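PDB 3IA7: CalG4 from Micromonospora echinospora, which is a two-domain protein of the GT-B fold, built from two Rossmann-like halves, and binds calcium ions in this crystal. Local coordinates for residues 7-12 with 35-40; 79-84 with 158-163; 321-326 with 344-349. All coordinates share one frame; numbering follows the deposited sequence.

Contact 1: 7-12 with 35-40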
loop_
_atom_site.group_PDB
_atom_site.type_symbol
_atom_site.label_atom_id
_atom_site.label_comp_id
_atom_site.label_asym_id
_atom_site.label_seq_id
_atom_site.Cartn_x
_atom_site.Cartn_y
_atom_site.Cartn_z
ATOM N N ILE A 7 15.091 10.602 14.467
ATOM C CA ILE A 7 14.643 11.436 13.377
ATOM C C ILE A 7 13.263 11.979 13.705
ATOM O O ILE A 7 12.334 11.195 13.971
ATOM C CB ILE A 7 14.619 10.619 12.049
ATOM C CG1 ILE A 7 16.060 10.112 11.712
ATOM C CG2 ILE A 7 14.058 11.549 10.947
ATOM C CD1 ILE A 7 16.163 9.314 10.391
ATOM N N LEU A 8 13.103 13.297 13.711
ATOM C CA LEU A 8 11.774 13.883 13.985
ATOM C C LEU A 8 11.079 14.333 12.697
ATOM O O LEU A 8 11.709 15.015 11.854
ATOM C CB LEU A 8 11.869 15.031 14.965
ATOM C CG LEU A 8 10.579 15.858 15.042
ATOM C CD1 LEU A 8 9.654 15.160 16.023
ATOM C CD2 LEU A 8 10.884 17.248 15.522
ATOM N N PHE A 9 9.825 13.920 12.537
ATOM C CA PHE A 9 8.995 14.417 11.428
ATOM C C PHE A 9 8.021 15.454 11.966
ATOM O O PHE A 9 7.281 15.218 12.909
ATOM C CB PHE A 9 8.178 13.281 10.805
ATOM C CG PHE A 9 8.933 12.414 9.872
ATOM C CD1 PHE A 9 9.998 11.620 10.318
ATOM C CD2 PHE A 9 8.548 12.327 8.537
ATOM C CE1 PHE A 9 10.699 10.779 9.425
ATOM C CE2 PHE A 9 9.231 11.479 7.634
ATOM C CZ PHE A 9 10.332 10.710 8.090
ATOM N N ALA A 10 8.025 16.615 11.363
ATOM C CA ALA A 10 7.005 17.650 11.663
ATOM C C ALA A 10 6.053 17.758 10.474
ATOM O O ALA A 10 6.500 18.094 9.335
ATOM C CB ALA A 10 7.691 19.010 11.937
ATOM N N ASN A 11 4.755 17.515 10.703
ATOM C CA ASN A 11 3.787 17.571 9.632
ATOM C C ASN A 11 2.472 18.186 10.115
ATOM O O ASN A 11 2.180 18.209 11.328
ATOM C CB ASN A 11 3.496 16.170 9.041
ATOM C CG ASN A 11 3.093 16.223 7.533
ATOM O OD1 ASN A 11 2.726 17.268 6.976
ATOM N ND2 ASN A 11 3.258 15.106 6.867
ATOM N N VAL A 12 1.719 18.724 9.169
ATOM C CA VAL A 12 0.396 19.253 9.460
ATOM C C VAL A 12 -0.605 18.067 9.415
ATOM O O VAL A 12 -0.299 17.002 8.888
ATOM C CB VAL A 12 0.005 20.412 8.494
ATOM C CG1 VAL A 12 -0.056 19.903 7.085
ATOM C CG2 VAL A 12 -1.377 21.015 8.871
ATOM N N ILE A 35 11.891 7.090 15.215
ATOM C CA ILE A 35 11.104 8.124 14.574
ATOM C C ILE A 35 10.077 8.716 15.527
ATOM O O ILE A 35 9.295 7.988 16.177
ATOM C CB ILE A 35 10.348 7.608 13.302
ATOM C CG1 ILE A 35 11.225 6.668 12.448
ATOM C CG2 ILE A 35 9.704 8.835 12.522
ATOM C CD1 ILE A 35 12.522 7.402 11.865
ATOM N N THR A 36 10.117 10.042 15.667
ATOM C CA THR A 36 9.122 10.754 16.428
ATOM C C THR A 36 8.367 11.596 15.401
ATOM O O THR A 36 8.979 12.108 14.461
ATOM C CB THR A 36 9.793 11.643 17.484
ATOM O OG1 THR A 36 10.537 10.813 18.410
ATOM C CG2 THR A 36 8.749 12.465 18.270
ATOM N N TYR A 37 7.067 11.764 15.584
ATOM C CA TYR A 37 6.266 12.332 14.525
ATOM C C TYR A 37 5.213 13.248 15.167
ATOM O O TYR A 37 4.403 12.782 16.000
ATOM C CB TYR A 37 5.619 11.195 13.691
ATOM C CG TYR A 37 5.041 11.636 12.329
ATOM C CD1 TYR A 37 5.546 11.119 11.145
ATOM C CD2 TYR A 37 3.939 12.489 12.248
ATOM C CE1 TYR A 37 5.029 11.488 9.912
ATOM C CE2 TYR A 37 3.403 12.891 10.997
ATOM C CZ TYR A 37 3.981 12.380 9.831
ATOM O OH TYR A 37 3.444 12.702 8.595
ATOM N N VAL A 38 5.246 14.536 14.777
ATOM C CA VAL A 38 4.270 15.508 15.277
ATOM C C VAL A 38 2.991 15.495 14.430
ATOM O O VAL A 38 3.002 15.770 13.188
ATOM C CB VAL A 38 4.877 16.953 15.352
ATOM C CG1 VAL A 38 3.866 17.989 15.952
ATOM C CG2 VAL A 38 6.255 16.955 16.126
ATOM N N THR A 39 1.878 15.200 15.102
ATOM C CA THR A 39 0.598 15.147 14.431
ATOM C C THR A 39 -0.562 15.365 15.410
ATOM O O THR A 39 -0.334 15.704 16.568
ATOM C CB THR A 39 0.411 13.827 13.617
ATOM O OG1 THR A 39 -0.718 13.982 12.734
ATOM C CG2 THR A 39 0.250 12.578 14.610
ATOM N N THR A 40 -1.798 15.247 14.932
ATOM C CA THR A 40 -2.954 15.442 15.780
ATOM C C THR A 40 -3.558 14.087 16.154
ATOM O O THR A 40 -3.174 13.071 15.565
ATOM C CB THR A 40 -4.039 16.275 15.054
ATOM O OG1 THR A 40 -4.482 15.591 13.858
ATOM C CG2 THR A 40 -3.548 17.677 14.750
HETATM O O HOH W 1 0.695 15.525 10.946
#

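Contact 2: 79-84 with 158-163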
loop_
_atom_site.group_PDB
_atom_site.type_symbol
_atom_site.label_atom_id
_atom_site.label_comp_id
_atom_site.label_asym_id
_atom_site.label_seq_id
_atom_site.Cartn_x
_atom_site.Cartn_y
_atom_site.Cartn_z
ATOM N N LEU A 79 -6.543 33.876 6.508
ATOM C CA LEU A 79 -6.005 32.620 6.033
ATOM C C LEU A 79 -4.505 32.525 6.231
ATOM O O LEU A 79 -4.023 31.486 6.686
ATOM C CB LEU A 79 -6.319 32.396 4.554
ATOM C CG LEU A 79 -7.783 32.223 4.177
ATOM C CD1 LEU A 79 -7.826 31.996 2.652
ATOM C CD2 LEU A 79 -8.385 31.040 4.941
ATOM N N HIS A 80 -3.762 33.563 5.829
ATOM C CA HIS A 80 -2.325 33.581 6.103
ATOM C C HIS A 80 -2.000 33.511 7.594
ATOM O O HIS A 80 -1.007 32.893 7.979
ATOM C CB HIS A 80 -1.652 34.815 5.534
ATOM C CG HIS A 80 -1.784 34.951 4.040
ATOM N ND1 HIS A 80 -1.730 33.866 3.191
ATOM C CD2 HIS A 80 -1.907 36.042 3.251
ATOM C CE1 HIS A 80 -1.835 34.283 1.940
ATOM N NE2 HIS A 80 -1.962 35.600 1.951
ATOM N N LEU A 81 -2.766 34.212 8.413
ATOM C CA LEU A 81 -2.477 34.211 9.864
ATOM C C LEU A 81 -2.715 32.845 10.495
ATOM O O LEU A 81 -1.947 32.431 11.392
ATOM C CB LEU A 81 -3.233 35.325 10.637
ATOM C CG LEU A 81 -2.781 36.754 10.255
ATOM C CD1 LEU A 81 -3.712 37.771 10.911
ATOM C CD2 LEU A 81 -1.332 37.026 10.639
ATOM N N VAL A 82 -3.740 32.128 10.022
ATOM C CA VAL A 82 -3.996 30.792 10.573
ATOM C C VAL A 82 -2.872 29.844 10.150
ATOM O O VAL A 82 -2.536 28.948 10.900
ATOM C CB VAL A 82 -5.431 30.188 10.250
ATOM C CG1 VAL A 82 -5.609 29.856 8.790
ATOM C CG2 VAL A 82 -5.644 28.918 11.061
ATOM N N TYR A 83 -2.317 30.060 8.966
ATOM C CA TYR A 83 -1.178 29.263 8.461
ATOM C C TYR A 83 0.017 29.426 9.416
ATOM O O TYR A 83 0.677 28.437 9.819
ATOM C CB TYR A 83 -0.810 29.743 7.042
ATOM C CG TYR A 83 0.432 29.094 6.471
ATOM C CD1 TYR A 83 0.379 27.789 5.939
ATOM C CD2 TYR A 83 1.674 29.759 6.480
ATOM C CE1 TYR A 83 1.538 27.183 5.410
ATOM C CE2 TYR A 83 2.824 29.158 5.960
ATOM C CZ TYR A 83 2.741 27.875 5.433
ATOM O OH TYR A 83 3.850 27.251 4.911
ATOM N N VAL A 84 0.308 30.684 9.743
ATOM C CA VAL A 84 1.383 30.994 10.691
ATOM C C VAL A 84 1.112 30.386 12.081
ATOM O O VAL A 84 2.018 29.752 12.651
ATOM C CB VAL A 84 1.714 32.511 10.752
ATOM C CG1 VAL A 84 2.786 32.773 11.816
ATOM C CG2 VAL A 84 2.224 33.002 9.362
ATOM N N VAL A 158 2.186 41.263 3.079
ATOM C CA VAL A 158 1.032 41.690 3.875
ATOM C C VAL A 158 1.502 42.093 5.278
ATOM O O VAL A 158 2.071 41.278 6.012
ATOM C CB VAL A 158 -0.068 40.571 3.947
ATOM C CG1 VAL A 158 -1.291 41.040 4.773
ATOM C CG2 VAL A 158 -0.480 40.049 2.558
ATOM N N GLU A 159 1.246 43.355 5.648
ATOM C CA GLU A 159 1.701 43.937 6.894
ATOM C C GLU A 159 1.448 43.100 8.176
ATOM O O GLU A 159 2.371 42.920 8.976
ATOM C CB GLU A 159 1.124 45.362 7.076
ATOM C CG GLU A 159 1.334 45.927 8.459
ATOM C CD GLU A 159 2.791 45.987 8.844
ATOM O OE1 GLU A 159 3.643 46.192 7.948
ATOM O OE2 GLU A 159 3.083 45.842 10.051
ATOM N N ALA A 160 0.206 42.633 8.364
ATOM C CA ALA A 160 -0.189 41.825 9.544
ATOM C C ALA A 160 0.629 40.514 9.669
ATOM O O ALA A 160 0.933 40.047 10.788
ATOM C CB ALA A 160 -1.697 41.498 9.474
ATOM N N VAL A 161 0.953 39.916 8.522
ATOM C CA VAL A 161 1.705 38.659 8.447
ATOM C C VAL A 161 3.205 38.921 8.612
ATOM O O VAL A 161 3.885 38.254 9.379
ATOM C CB VAL A 161 1.446 37.931 7.118
ATOM C CG1 VAL A 161 2.207 36.590 7.043
ATOM C CG2 VAL A 161 -0.060 37.705 6.925
ATOM N N HIS A 162 3.704 39.904 7.864
ATOM C CA HIS A 162 5.105 40.288 7.888
ATOM C C HIS A 162 5.557 40.620 9.322
ATOM O O HIS A 162 6.639 40.187 9.743
ATOM C CB HIS A 162 5.332 41.489 6.946
ATOM C CG HIS A 162 6.754 41.953 6.891
ATOM N ND1 HIS A 162 7.260 42.901 7.762
ATOM C CD2 HIS A 162 7.791 41.557 6.113
ATOM C CE1 HIS A 162 8.541 43.098 7.492
ATOM N NE2 HIS A 162 8.889 42.289 6.500
ATOM N N SER A 163 4.743 41.385 10.065
ATOM C CA SER A 163 5.159 41.825 11.392
ATOM C C SER A 163 5.285 40.609 12.321
ATOM O O SER A 163 6.247 40.502 13.092
ATOM C CB SER A 163 4.205 42.885 11.969
ATOM O OG SER A 163 2.888 42.370 12.069
#

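Contact 3: 321-326 with 344-349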
loop_
_atom_site.group_PDB
_atom_site.type_symbol
_atom_site.label_atom_id
_atom_site.label_comp_id
_atom_site.label_asym_id
_atom_site.label_seq_id
_atom_site.Cartn_x
_atom_site.Cartn_y
_atom_site.Cartn_z
ATOM N N VAL A 321 -9.984 11.505 -17.016
ATOM C CA VAL A 321 -10.866 12.630 -17.272
ATOM C C VAL A 321 -11.038 13.316 -15.903
ATOM O O VAL A 321 -11.339 12.650 -14.898
ATOM C CB VAL A 321 -12.210 12.216 -17.852
ATOM C CG1 VAL A 321 -13.112 13.453 -18.103
ATOM C CG2 VAL A 321 -11.984 11.424 -19.183
ATOM N N LEU A 322 -10.753 14.608 -15.875
ATOM C CA LEU A 322 -10.706 15.392 -14.645
ATOM C C LEU A 322 -11.956 16.239 -14.463
ATOM O O LEU A 322 -12.471 16.831 -15.422
ATOM C CB LEU A 322 -9.450 16.266 -14.632
ATOM C CG LEU A 322 -8.138 15.460 -14.461
ATOM C CD1 LEU A 322 -7.025 16.339 -14.010
ATOM C CD2 LEU A 322 -8.189 14.288 -13.476
ATOM N N VAL A 323 -12.439 16.291 -13.226
ATOM C CA VAL A 323 -13.496 17.220 -12.830
ATOM C C VAL A 323 -12.976 18.006 -11.595
ATOM O O VAL A 323 -13.363 17.743 -10.437
ATOM C CB VAL A 323 -14.810 16.462 -12.642
ATOM C CG1 VAL A 323 -15.399 16.065 -14.047
ATOM C CG2 VAL A 323 -14.655 15.215 -11.760
ATOM N N PRO A 324 -12.037 18.944 -11.836
ATOM C CA PRO A 324 -11.306 19.649 -10.765
ATOM C C PRO A 324 -12.133 20.572 -9.884
ATOM O O PRO A 324 -11.675 20.922 -8.790
ATOM C CB PRO A 324 -10.291 20.520 -11.514
ATOM C CG PRO A 324 -10.301 20.090 -12.911
ATOM C CD PRO A 324 -11.589 19.375 -13.178
ATOM N N HIS A 325 -13.300 21.010 -10.353
ATOM C CA HIS A 325 -14.112 21.911 -9.534
ATOM C C HIS A 325 -14.600 21.244 -8.226
ATOM O O HIS A 325 -15.044 21.931 -7.293
ATOM C CB HIS A 325 -15.275 22.477 -10.346
ATOM C CG HIS A 325 -16.396 21.509 -10.566
ATOM N ND1 HIS A 325 -16.341 20.498 -11.504
ATOM C CD2 HIS A 325 -17.622 21.426 -9.993
ATOM C CE1 HIS A 325 -17.476 19.824 -11.485
ATOM N NE2 HIS A 325 -18.270 20.364 -10.575
ATOM N N PHE A 326 -14.502 19.915 -8.157
ATOM C CA PHE A 326 -14.933 19.195 -6.954
ATOM C C PHE A 326 -13.925 19.307 -5.815
ATOM O O PHE A 326 -14.301 19.196 -4.655
ATOM C CB PHE A 326 -15.284 17.728 -7.259
ATOM C CG PHE A 326 -16.600 17.559 -7.978
ATOM C CD1 PHE A 326 -17.794 17.985 -7.393
ATOM C CD2 PHE A 326 -16.649 16.978 -9.242
ATOM C CE1 PHE A 326 -19.006 17.824 -8.063
ATOM C CE2 PHE A 326 -17.857 16.815 -9.913
ATOM C CZ PHE A 326 -19.040 17.240 -9.321
ATOM N N SER A 344 -8.000 14.739 -20.078
ATOM C CA SER A 344 -8.882 15.825 -20.439
ATOM C C SER A 344 -9.617 16.347 -19.183
ATOM O O SER A 344 -9.489 15.793 -18.076
ATOM C CB SER A 344 -9.857 15.342 -21.506
ATOM O OG SER A 344 -10.687 14.329 -20.975
ATOM N N VAL A 345 -10.351 17.430 -19.355
ATOM C CA VAL A 345 -11.052 18.060 -18.257
ATOM C C VAL A 345 -12.506 18.312 -18.658
ATOM O O VAL A 345 -12.774 18.710 -19.786
ATOM C CB VAL A 345 -10.333 19.359 -17.820
ATOM C CG1 VAL A 345 -10.330 20.425 -18.936
ATOM C CG2 VAL A 345 -10.941 19.925 -16.536
ATOM N N LEU A 346 -13.441 18.047 -17.741
ATOM C CA LEU A 346 -14.830 18.464 -17.928
ATOM C C LEU A 346 -15.128 19.631 -17.002
ATOM O O LEU A 346 -14.708 19.626 -15.843
ATOM C CB LEU A 346 -15.798 17.331 -17.612
ATOM C CG LEU A 346 -15.897 16.144 -18.597
ATOM C CD1 LEU A 346 -16.632 15.012 -17.952
ATOM C CD2 LEU A 346 -16.620 16.590 -19.839
ATOM N N ARG A 347 -15.848 20.618 -17.513
ATOM C CA ARG A 347 -16.339 21.711 -16.648
ATOM C C ARG A 347 -17.698 21.410 -16.030
ATOM O O ARG A 347 -18.377 20.484 -16.473
ATOM C CB ARG A 347 -16.362 23.067 -17.380
ATOM C CG ARG A 347 -14.983 23.522 -17.884
ATOM C CD ARG A 347 -13.877 23.468 -16.815
ATOM N NE ARG A 347 -12.565 23.774 -17.387
ATOM C CZ ARG A 347 -11.440 23.955 -16.691
ATOM N NH1 ARG A 347 -11.442 23.885 -15.356
ATOM N NH2 ARG A 347 -10.304 24.216 -17.334
ATOM N N PRO A 348 -18.083 22.184 -14.987
ATOM C CA PRO A 348 -19.403 22.083 -14.371
ATOM C C PRO A 348 -20.559 22.048 -15.377
ATOM O O PRO A 348 -21.497 21.275 -15.171
ATOM C CB PRO A 348 -19.476 23.356 -13.512
ATOM C CG PRO A 348 -18.088 23.552 -13.075
ATOM C CD PRO A 348 -17.259 23.203 -14.291
ATOM N N ASP A 349 -20.512 22.847 -16.446
ATOM C CA ASP A 349 -21.601 22.785 -17.431
ATOM C C ASP A 349 -21.541 21.584 -18.380
ATOM O O ASP A 349 -22.423 21.388 -19.199
ATOM C CB ASP A 349 -21.856 24.102 -18.195
ATOM C CG ASP A 349 -20.590 24.918 -18.514
ATOM O OD1 ASP A 349 -19.431 24.472 -18.359
ATOM O OD2 ASP A 349 -20.790 26.083 -18.930
HETATM O O HOH W 2 -14.554 20.761 -13.246
#

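Contact 1: 7-12 with 35-40
Phe9 and Tyr37 pair on adjacent parallel strands, and their side chains make the tightest part of this contact. CB of Phe9 lies 3.4 Å from CD1 of Tyr37; the rings are nearly parallel (11°) but displaced until little of one covers the other. On the same face, CG2 of Ile35 comes within 3.6 Å of Phe9 CD1. On the other face CD1 of Leu8 touches CG2 of Thr36 at 3.6 Å and CG2 of Val38 at 3.8 Å, while Thr36 OG1 bonds to His6. Between the faces, backbone bonds alternate from Ile7 O to Thr36 N, Thr36 O to Phe9 N and Phe9 O to Val38 N, the last nearly straight (174°). This is the first beta-alpha-beta unit of the N-terminal Rossmann-like domain, and helix 15-30 covers the aromatic face through Val25 and Leu28. Past Ala10 the direct strand bonds end. CG of Asn11 stands anti to the backbone N (chi1 -151°), which carries ND2 alongside the Tyr37 ring to donate to OH at 3.0 Å; Tyr37 OH also bonds to Ser21 OG, and Asn11 ND2 to His17 O. Here water 1 donates to Val38 O, more weakly to Val12 O, and meets Thr39 OG1.

Contact 2: 79-84 with 158-163
Val161 presents CG2 to both His80 and Leu81, and this one methyl is the centre of the contact. Its CG1 is anti to the backbone N (chi1 -179°), leaving CG2 beside that nitrogen, where it reaches CB of His80 at 3.6 Å and CD2 of Leu81 at 4.0 Å. The second methyl, CG1, meets CG2 of Val84 more loosely, at 4.3 Å. The CB of Leu81 leaves to the flank of the other helix; with CG beside its own backbone N (chi1 -66°), the branched end comes back to it, and CD2 also rests 3.8 Å from the carbonyl oxygen of Ala160. CD1 is only loosely placed, 4.5 Å from Ala160 CB. The His80 imidazole reaches toward the start of the second helix, and its CD2 lies 4.3 Å from CG2 of Val158, the N-cap residue. The packing is apolar and modest, burying 225 Å² in all. The two short helical segments run nearly parallel, 16° apart, with their axes 9.7 Å from each other. Segment 79-84 belongs to the long helix 75-98, whose Val84 goes on to touch Val164 and Leu165 of helix 159-170, while Tyr83 packs on Phe113 and Ile114 of helix 113-123.

Contact 3: 321-326 with 344-349
His325 carries CG between its backbone N and carbonyl carbon (chi1 76°), and with chi2 at -78° the imidazole is turned so that one face receives Pro348. CG of that proline stands over the ring centre, 3.7 Å from the centroid and 13° off the normal, a CH-pi contact. Phe326 lies against the opposite face of the imidazole, offset toward its rim. A second torsion matters at Val345: CG2, anti to the backbone N, is turned onto the ring of Pro324 and approaches its CD to 3.5 Å, closer than ordinary carbon contact. The same methyl also covers one face of the Arg347 guanidinium.

Upstream, the two segments pair as parallel strands. Ser344 O accepts from Leu322 N, and Leu322 O accepts from Leu346 N at 2.8 Å, a nearly straight bond. CG1 of Val321 packs on CD1 of Leu346 at 3.9 Å, and the Val323 side chain lies beside that of Leu346, CG1 to CB 3.8 Å. Beyond Leu346 the direct pairing stops and water 2 bridges the two segments: it donates to Leu346 O and accepts from His325 N, and also lies close to ND1 of His325. The strands belong to a beta-alpha-beta unit of the C-terminal Rossmann-like domain, with 343-345 outermost in its sheet and 320-322 next to strand 298-303. Leu322 and Val345 pack against helix 331-339, whereas Val321, Ser344 and Leu346 face helix 353-365.

From the N terminus, contact 1 closes first, bringing 35-40 back beside 7-12 across the short excursion through helix 15-30. Contact 2 opens only afterwards and closes a much longer loop of 73 residues, joining helix 75-98 to helix 159-170 at the side of the same N-terminal domain. Helix 75-98 also ties the two together: its Ile90 and Ala94 touch the strands of contact 1. Contact 3 comes last, another short beta-alpha-beta closure, at the edge of the C-terminal sheet. The three follow in series, none nested or crossed. Contacts 1 and 3 lie on opposite sides of the chain's centre, their centres about 35 Å apart.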